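Local coordinates for protein isatin hydrolase (Ralstonia solanacearum, PDB 5NMP) that hydrolyses isatin, opening the lactam of its five-membered ring to give isatinate, at a site that holds a manganese ion, at residues 54-59 and 68-73; 190-195 and 223-228; 199-204 and 213-218. All coordinates share one frame; numbering follows the deposited sequence.

Interaction 1 of 3, residues 54-59 and 68-73; sequences ERISHY and WNNFSC
Glu54 N donates to Asn70 O over 2.9 Å in an almost straight bond (172° at the hydrogen), and Asn70 N returns one to Glu54 O, closing a hydrogen-bonded antiparallel pair in the beta hairpin of strands 52-60 and 66-74. Arg55 and Asn69 follow as a non-hydrogen-bonded pair, in which Asn69 OD1 lies 3.4 Å from Arg55 CA. Next comes a classic beta bulge, where two residues, Ile56 and Ser57, stand against the single Trp68. Ile56 N binds Trp68 O at 2.9 Å, in the carbonyl plane, whereas the bond from Trp68 N to Ser57 O is weak.

Within the bulge the Ile56 side chain is directed at the opposite strand. Its CG1 lies beside the backbone N (chi1 -50°) and the chain is extended beyond it, which lays CD1 over one face of the indole. This is a CH-pi contact, with CD1 of Ile56 3.9 Å from the centroid of the Trp68 five-membered ring and 3° off the normal. The same methyl abuts the Asn70 amide, whose OD1 is held by Gln49 N of the second subunit. Asn70 to Cys73 also pair with a strand of that subunit, and His76 of the second subunit, a manganese-binding residue, meets Trp68 edge-to-face. Ser57 OG, hydrogen-bonded to Trp66 O, sits at the indole edge near its plane, 3.3 Å from Trp68 CD1.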
# COMPACT_ATOMS: atom_id res chain seq x y z
N GLU A 54 -5.86 4.65 -18.76
CA GLU A 54 -6.69 4.34 -19.91
C GLU A 54 -7.64 3.18 -19.60
O GLU A 54 -7.23 2.13 -19.09
CB GLU A 54 -5.83 4.01 -21.13
CG GLU A 54 -4.71 3.02 -20.86
CD GLU A 54 -3.87 2.75 -22.09
OE1 GLU A 54 -4.31 3.11 -23.20
OE2 GLU A 54 -2.76 2.19 -21.94
N ARG A 55 -8.91 3.38 -19.92
CA ARG A 55 -9.95 2.41 -19.63
C ARG A 55 -9.84 1.18 -20.55
O ARG A 55 -9.61 1.31 -21.75
CB ARG A 55 -11.32 3.07 -19.77
CG ARG A 55 -12.49 2.21 -19.33
CD ARG A 55 -13.81 2.89 -19.65
NE ARG A 55 -14.08 4.02 -18.76
CZ ARG A 55 -15.20 4.73 -18.79
NH1 ARG A 55 -16.15 4.44 -19.67
NH2 ARG A 55 -15.37 5.74 -17.95
N ILE A 56 -10.01 -0.00 -19.97
CA ILE A 56 -10.01 -1.24 -20.74
C ILE A 56 -11.44 -1.62 -21.14
O ILE A 56 -11.71 -1.94 -22.29
CB ILE A 56 -9.37 -2.41 -19.96
CG1 ILE A 56 -8.01 -2.00 -19.39
CG2 ILE A 56 -9.23 -3.63 -20.86
CD1 ILE A 56 -7.34 -3.10 -18.60
N SER A 57 -12.34 -1.58 -20.16
CA SER A 57 -13.75 -1.86 -20.40
C SER A 57 -14.62 -1.20 -19.33
O SER A 57 -14.14 -0.91 -18.24
CB SER A 57 -14.01 -3.36 -20.44
OG SER A 57 -13.86 -3.94 -19.16
N HIS A 58 -15.89 -0.97 -19.65
CA HIS A 58 -16.82 -0.34 -18.72
C HIS A 58 -18.21 -0.96 -18.85
O HIS A 58 -19.15 -0.29 -19.27
CB HIS A 58 -16.88 1.17 -18.97
CG HIS A 58 -17.67 1.93 -17.95
ND1 HIS A 58 -17.32 2.00 -16.62
CD2 HIS A 58 -18.81 2.66 -18.07
CE1 HIS A 58 -18.20 2.73 -15.96
NE2 HIS A 58 -19.11 3.15 -16.82
N TYR A 59 -18.30 -2.23 -18.48
CA TYR A 59 -19.54 -3.00 -18.60
C TYR A 59 -20.12 -2.90 -20.01
O TYR A 59 -21.33 -2.70 -20.18
CB TYR A 59 -20.58 -2.54 -17.57
CG TYR A 59 -19.99 -2.06 -16.25
CD1 TYR A 59 -19.51 -2.97 -15.31
CD2 TYR A 59 -19.94 -0.71 -15.95
CE1 TYR A 59 -18.99 -2.53 -14.10
CE2 TYR A 59 -19.41 -0.26 -14.75
CZ TYR A 59 -18.94 -1.18 -13.83
OH TYR A 59 -18.42 -0.73 -12.64
N TRP A 68 -12.35 -2.04 -15.61
CA TRP A 68 -10.97 -1.93 -15.12
C TRP A 68 -10.08 -1.10 -16.05
O TRP A 68 -10.41 -0.87 -17.21
CB TRP A 68 -10.34 -3.32 -14.92
CG TRP A 68 -10.37 -4.24 -16.13
CD1 TRP A 68 -11.10 -4.08 -17.27
CD2 TRP A 68 -9.63 -5.45 -16.29
NE1 TRP A 68 -10.86 -5.12 -18.13
CE2 TRP A 68 -9.96 -5.97 -17.56
CE3 TRP A 68 -8.71 -6.15 -15.50
CZ2 TRP A 68 -9.41 -7.16 -18.05
CZ3 TRP A 68 -8.17 -7.33 -15.98
CH2 TRP A 68 -8.52 -7.82 -17.24
N ASN A 69 -8.95 -0.64 -15.52
CA ASN A 69 -8.05 0.26 -16.24
C ASN A 69 -6.62 -0.25 -16.34
O ASN A 69 -6.20 -1.11 -15.57
CB ASN A 69 -8.03 1.64 -15.56
CG ASN A 69 -9.41 2.25 -15.39
OD1 ASN A 69 -9.93 2.90 -16.29
ND2 ASN A 69 -10.00 2.04 -14.22
N ASN A 70 -5.88 0.30 -17.30
CA ASN A 70 -4.42 0.24 -17.30
C ASN A 70 -3.88 1.61 -16.89
O ASN A 70 -4.52 2.62 -17.17
CB ASN A 70 -3.87 -0.14 -18.68
CG ASN A 70 -4.11 -1.59 -19.02
OD1 ASN A 70 -4.03 -2.47 -18.16
ND2 ASN A 70 -4.39 -1.85 -20.29
N PHE A 71 -2.73 1.65 -16.23
CA PHE A 71 -2.13 2.94 -15.89
C PHE A 71 -0.61 2.94 -16.01
O PHE A 71 0.03 1.89 -16.04
CB PHE A 71 -2.55 3.38 -14.48
CG PHE A 71 -1.95 2.55 -13.37
CD1 PHE A 71 -0.82 2.98 -12.69
CD2 PHE A 71 -2.54 1.35 -12.98
CE1 PHE A 71 -0.28 2.23 -11.66
CE2 PHE A 71 -2.00 0.59 -11.96
CZ PHE A 71 -0.87 1.03 -11.29
N SER A 72 -0.06 4.14 -16.09
CA SER A 72 1.39 4.32 -16.15
C SER A 72 1.78 5.56 -15.37
O SER A 72 1.06 6.56 -15.36
CB SER A 72 1.87 4.42 -17.59
OG SER A 72 1.20 5.45 -18.29
N CYS A 73 2.93 5.49 -14.70
CA CYS A 73 3.46 6.62 -13.94
C CYS A 73 4.90 6.33 -13.55
O CYS A 73 5.55 5.45 -14.13
CB CYS A 73 2.61 6.89 -12.70
SG CYS A 73 2.54 5.53 -11.51

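Interaction 2 of 3, residues 190-195 and 223-228; sequences NVHGFG and NRYGLQ
Gly193, Phe194 and Gly195 run parallel to Tyr225, Gly226 and Leu227, pairing in that order, with strand axes 4.6 Å apart and 8° from aligned. Phe194 supplies both backbone bonds: its N donates to Tyr225 O at 3.1 Å, and its O accepts from Leu227 N at 2.9 Å. The same Phe194 O also receives a CA-H...O contact from Gly226. Upstream, the Arg224 side chain reaches across to the chain entering the first strand. Bends at chi2 and chi3 bring its guanidinium edge to Val191, where NE donates to Val191 O at 2.7 Å, almost in line with the C=O bond.

The pairing closes a beta-alpha-beta unit, strand 193-195, helix 214-221 and strand 225-228, within the mixed central sheet. Asn223, with positive phi, ends the helix as the C-prime residue of a Schellman motif, and Phe194 packs back on Met219 of this helix. Strand 225-228 passes Asp82, a manganese ligand, at Gly226 and leads to Gln228, seen to bind manganese in a structure of this protein though not bound to this chain's ion. The rings of His192 and Tyr225 meet obliquely, planes 56° apart: Tyr225 CD2 rides over one face of the imidazole, toward its rim, and His192 CE1 lies 3.5 Å from Tyr225 CE2, at the edge of the phenol ring. His192 NE2 is hydrogen-bonded to Asn105 O, while Trp147 meets the imidazole edge-to-face.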
# COMPACT_ATOMS: atom_id res chain seq x y z
N ASN A 190 17.62 9.72 16.13
CA ASN A 190 17.53 8.41 15.49
C ASN A 190 16.15 8.16 14.88
O ASN A 190 15.53 7.11 15.11
CB ASN A 190 17.88 7.31 16.50
CG ASN A 190 18.21 5.99 15.85
OD1 ASN A 190 18.45 5.92 14.64
ND2 ASN A 190 18.24 4.93 16.64
N VAL A 191 15.67 9.13 14.11
CA VAL A 191 14.34 9.05 13.53
C VAL A 191 14.27 8.00 12.43
O VAL A 191 15.28 7.57 11.88
CB VAL A 191 13.90 10.41 12.96
CG1 VAL A 191 13.93 11.47 14.04
CG2 VAL A 191 14.79 10.81 11.79
N HIS A 192 13.04 7.58 12.11
CA HIS A 192 12.79 6.56 11.11
C HIS A 192 12.88 7.14 9.71
O HIS A 192 13.39 6.51 8.79
CB HIS A 192 11.40 5.94 11.35
CG HIS A 192 11.07 4.80 10.44
ND1 HIS A 192 11.75 3.60 10.48
CD2 HIS A 192 10.12 4.66 9.49
CE1 HIS A 192 11.24 2.77 9.59
NE2 HIS A 192 10.24 3.39 8.97
N GLY A 193 12.38 8.36 9.55
CA GLY A 193 12.28 8.98 8.25
C GLY A 193 11.72 10.38 8.30
O GLY A 193 11.42 10.90 9.37
N PHE A 194 11.56 10.99 7.13
CA PHE A 194 11.05 12.36 7.03
C PHE A 194 9.89 12.42 6.03
O PHE A 194 10.00 11.92 4.91
CB PHE A 194 12.18 13.31 6.61
CG PHE A 194 11.91 14.75 6.91
CD1 PHE A 194 11.80 15.68 5.88
CD2 PHE A 194 11.76 15.19 8.21
CE1 PHE A 194 11.54 17.01 6.15
CE2 PHE A 194 11.51 16.52 8.49
CZ PHE A 194 11.40 17.44 7.46
N GLY A 195 8.77 13.01 6.44
CA GLY A 195 7.59 13.07 5.59
C GLY A 195 7.10 14.49 5.35
O GLY A 195 7.02 15.30 6.28
N ASN A 223 20.53 5.11 5.65
CA ASN A 223 19.59 4.01 5.48
C ASN A 223 18.19 4.33 6.02
O ASN A 223 17.50 3.46 6.55
CB ASN A 223 20.14 2.74 6.15
CG ASN A 223 19.58 1.46 5.54
OD1 ASN A 223 18.96 1.48 4.48
ND2 ASN A 223 19.82 0.34 6.21
N ARG A 224 17.77 5.59 5.88
CA ARG A 224 16.43 6.04 6.29
C ARG A 224 15.53 6.26 5.09
O ARG A 224 15.95 6.11 3.94
CB ARG A 224 16.51 7.33 7.11
CG ARG A 224 17.51 7.33 8.24
CD ARG A 224 17.13 6.35 9.32
NE ARG A 224 17.56 6.80 10.64
CZ ARG A 224 18.78 6.62 11.13
NH1 ARG A 224 19.70 6.00 10.42
NH2 ARG A 224 19.08 7.07 12.34
N TYR A 225 14.28 6.65 5.35
CA TYR A 225 13.26 6.72 4.30
C TYR A 225 12.57 8.08 4.21
O TYR A 225 12.72 8.92 5.11
CB TYR A 225 12.21 5.63 4.52
CG TYR A 225 12.80 4.30 4.96
CD1 TYR A 225 13.46 3.49 4.05
CD2 TYR A 225 12.71 3.87 6.27
CE1 TYR A 225 14.01 2.28 4.43
CE2 TYR A 225 13.25 2.67 6.67
CZ TYR A 225 13.90 1.87 5.75
OH TYR A 225 14.44 0.67 6.14
N GLY A 226 11.82 8.30 3.14
CA GLY A 226 11.09 9.54 2.94
C GLY A 226 9.66 9.35 2.46
O GLY A 226 9.34 8.36 1.80
N LEU A 227 8.80 10.30 2.80
CA LEU A 227 7.42 10.33 2.32
C LEU A 227 7.12 11.69 1.71
O LEU A 227 7.53 12.72 2.23
CB LEU A 227 6.44 10.02 3.45
CG LEU A 227 6.35 8.55 3.89
CD1 LEU A 227 5.46 8.41 5.11
CD2 LEU A 227 5.85 7.68 2.75
N GLN A 228 6.39 11.69 0.59
CA GLN A 228 6.10 12.93 -0.12
C GLN A 228 4.63 13.04 -0.50
O GLN A 228 3.94 12.03 -0.64
CB GLN A 228 6.99 13.04 -1.36
CG GLN A 228 8.48 13.05 -1.04
CD GLN A 228 9.35 13.15 -2.27
OE1 GLN A 228 8.88 13.50 -3.35
NE2 GLN A 228 10.63 12.84 -2.11

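Interaction 3 of 3, residues 199-204 and 213-218; sequences INTDAG and YPCHTL
With CG placed beside the backbone N in both residues, Asp202 (chi1 -81°) extends its carboxylate to the start of helix 214-221, and His216 (chi1 -85°) swings its imidazole back to meet it. The first helical turn gives the carboxylate two backbone N-H groups. OD1 of Asp202 accepts from Cys215 N at 2.7 Å through its syn lone pair. OD2 is gripped twice by His216: the backbone N, 2.9 Å from Asp202 OD2, takes the syn lone pair, and ND1, 2.7 Å from it, takes the anti one in a His-carboxylate hydrogen bond. Carboxylate and imidazole are nearly coplanar, planes 28° apart; the bond at ND1, with that of NE2 to a bound succinic acid molecule, probably from the crystallisation liquor, holds the ring's rotation.

Asn200 OD1 accepts from Asp202 N, forming an Asx turn, and also lies at the imidazole edge, 3.1 Å from His216 CE1. Along the aspartate, the Tyr213 ring packs with CD1 3.6 Å from Asp202 CB. His216 stands beside Asp82, a manganese ligand, and touches Gln228 of strand 225-228; on the flank toward helix 179-187 Pro214 rests on Gln179 and Leu218 on Val182, Glu183 and Ile186.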
# COMPACT_ATOMS: atom_id res chain seq x y z
N ILE A 199 6.44 18.11 -3.06
CA ILE A 199 6.95 17.14 -4.02
C ILE A 199 8.43 16.84 -3.75
O ILE A 199 9.06 16.08 -4.47
CB ILE A 199 6.76 17.65 -5.47
CG1 ILE A 199 6.84 16.50 -6.49
CG2 ILE A 199 7.79 18.71 -5.80
CD1 ILE A 199 5.82 15.41 -6.28
N ASN A 200 8.97 17.45 -2.70
CA ASN A 200 10.37 17.25 -2.34
C ASN A 200 10.55 17.29 -0.82
O ASN A 200 10.01 18.18 -0.16
CB ASN A 200 11.25 18.31 -3.02
CG ASN A 200 12.73 17.97 -2.98
OD1 ASN A 200 13.17 17.11 -2.21
ND2 ASN A 200 13.51 18.65 -3.81
N THR A 201 11.31 16.35 -0.26
CA THR A 201 11.56 16.36 1.18
C THR A 201 12.52 17.48 1.54
O THR A 201 12.51 17.98 2.66
CB THR A 201 12.16 15.03 1.69
OG1 THR A 201 13.36 14.73 0.97
CG2 THR A 201 11.16 13.89 1.53
N ASP A 202 13.33 17.88 0.57
CA ASP A 202 14.26 18.98 0.76
C ASP A 202 13.65 20.31 0.37
O ASP A 202 12.70 20.35 -0.42
CB ASP A 202 15.54 18.76 -0.05
CG ASP A 202 16.50 17.82 0.64
OD1 ASP A 202 17.17 18.26 1.59
OD2 ASP A 202 16.59 16.64 0.22
N ALA A 203 14.18 21.39 0.92
CA ALA A 203 13.81 22.73 0.49
C ALA A 203 14.25 22.91 -0.95
O ALA A 203 15.35 22.49 -1.33
CB ALA A 203 14.44 23.78 1.39
N GLY A 204 13.39 23.51 -1.76
CA GLY A 204 13.65 23.67 -3.18
C GLY A 204 14.97 24.34 -3.50
O GLY A 204 15.65 23.97 -4.45
N TYR A 213 20.74 19.27 -1.32
CA TYR A 213 19.67 18.38 -0.89
C TYR A 213 20.07 17.53 0.32
O TYR A 213 20.16 16.31 0.21
CB TYR A 213 19.24 17.47 -2.04
CG TYR A 213 18.53 18.19 -3.16
CD1 TYR A 213 17.70 19.27 -2.89
CD2 TYR A 213 18.69 17.79 -4.48
CE1 TYR A 213 17.05 19.93 -3.91
CE2 TYR A 213 18.04 18.45 -5.50
CZ TYR A 213 17.22 19.52 -5.22
OH TYR A 213 16.58 20.18 -6.24
N PRO A 214 20.31 18.18 1.47
CA PRO A 214 20.84 17.48 2.64
C PRO A 214 19.93 16.36 3.16
O PRO A 214 20.44 15.36 3.66
CB PRO A 214 20.96 18.60 3.69
CG PRO A 214 20.02 19.66 3.23
CD PRO A 214 20.05 19.60 1.74
N CYS A 215 18.62 16.52 3.02
CA CYS A 215 17.70 15.52 3.54
C CYS A 215 17.81 14.22 2.75
O CYS A 215 17.98 13.15 3.32
CB CYS A 215 16.26 16.03 3.53
SG CYS A 215 15.09 15.01 4.47
N HIS A 216 17.74 14.32 1.42
CA HIS A 216 17.96 13.16 0.56
C HIS A 216 19.32 12.52 0.80
O HIS A 216 19.43 11.31 0.98
CB HIS A 216 17.83 13.55 -0.91
CG HIS A 216 16.42 13.54 -1.42
ND1 HIS A 216 15.60 14.64 -1.36
CD2 HIS A 216 15.70 12.56 -2.00
CE1 HIS A 216 14.43 14.34 -1.88
NE2 HIS A 216 14.46 13.08 -2.28
N THR A 217 20.37 13.35 0.81
CA THR A 217 21.74 12.86 0.93
C THR A 217 21.99 12.14 2.25
O THR A 217 22.56 11.04 2.26
CB THR A 217 22.76 14.01 0.81
OG1 THR A 217 22.58 14.68 -0.44
CG2 THR A 217 24.17 13.47 0.89
N LEU A 218 21.58 12.74 3.36
CA LEU A 218 21.93 12.23 4.67
C LEU A 218 20.96 11.16 5.18
O LEU A 218 21.39 10.19 5.81
CB LEU A 218 22.02 13.38 5.68
CG LEU A 218 23.07 14.46 5.36
CD1 LEU A 218 23.07 15.56 6.41
CD2 LEU A 218 24.47 13.86 5.20

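How the interactions relate
Interactions 2 and 3 form one continuous piece of the fold. The 199-204/213-218 contact is nested in the chain loop that interaction 2 closes, and their centres lie about 11 Å apart. They touch directly, Phe194 CD1 standing 3.6 Å from Cys215 SG and Gln228 CG 3.8 Å from Thr201 CG2. Together they border the metal site: the side chain of His216 is about 5 Å from the manganese ion, and residue Gly226 about 7 Å. Interaction 1 lies far off within the chain, its centre about 33 and 34 Å from those of interactions 2 and 3, but its hairpin reaches the second subunit, where Trp68 borders that subunit's metal site.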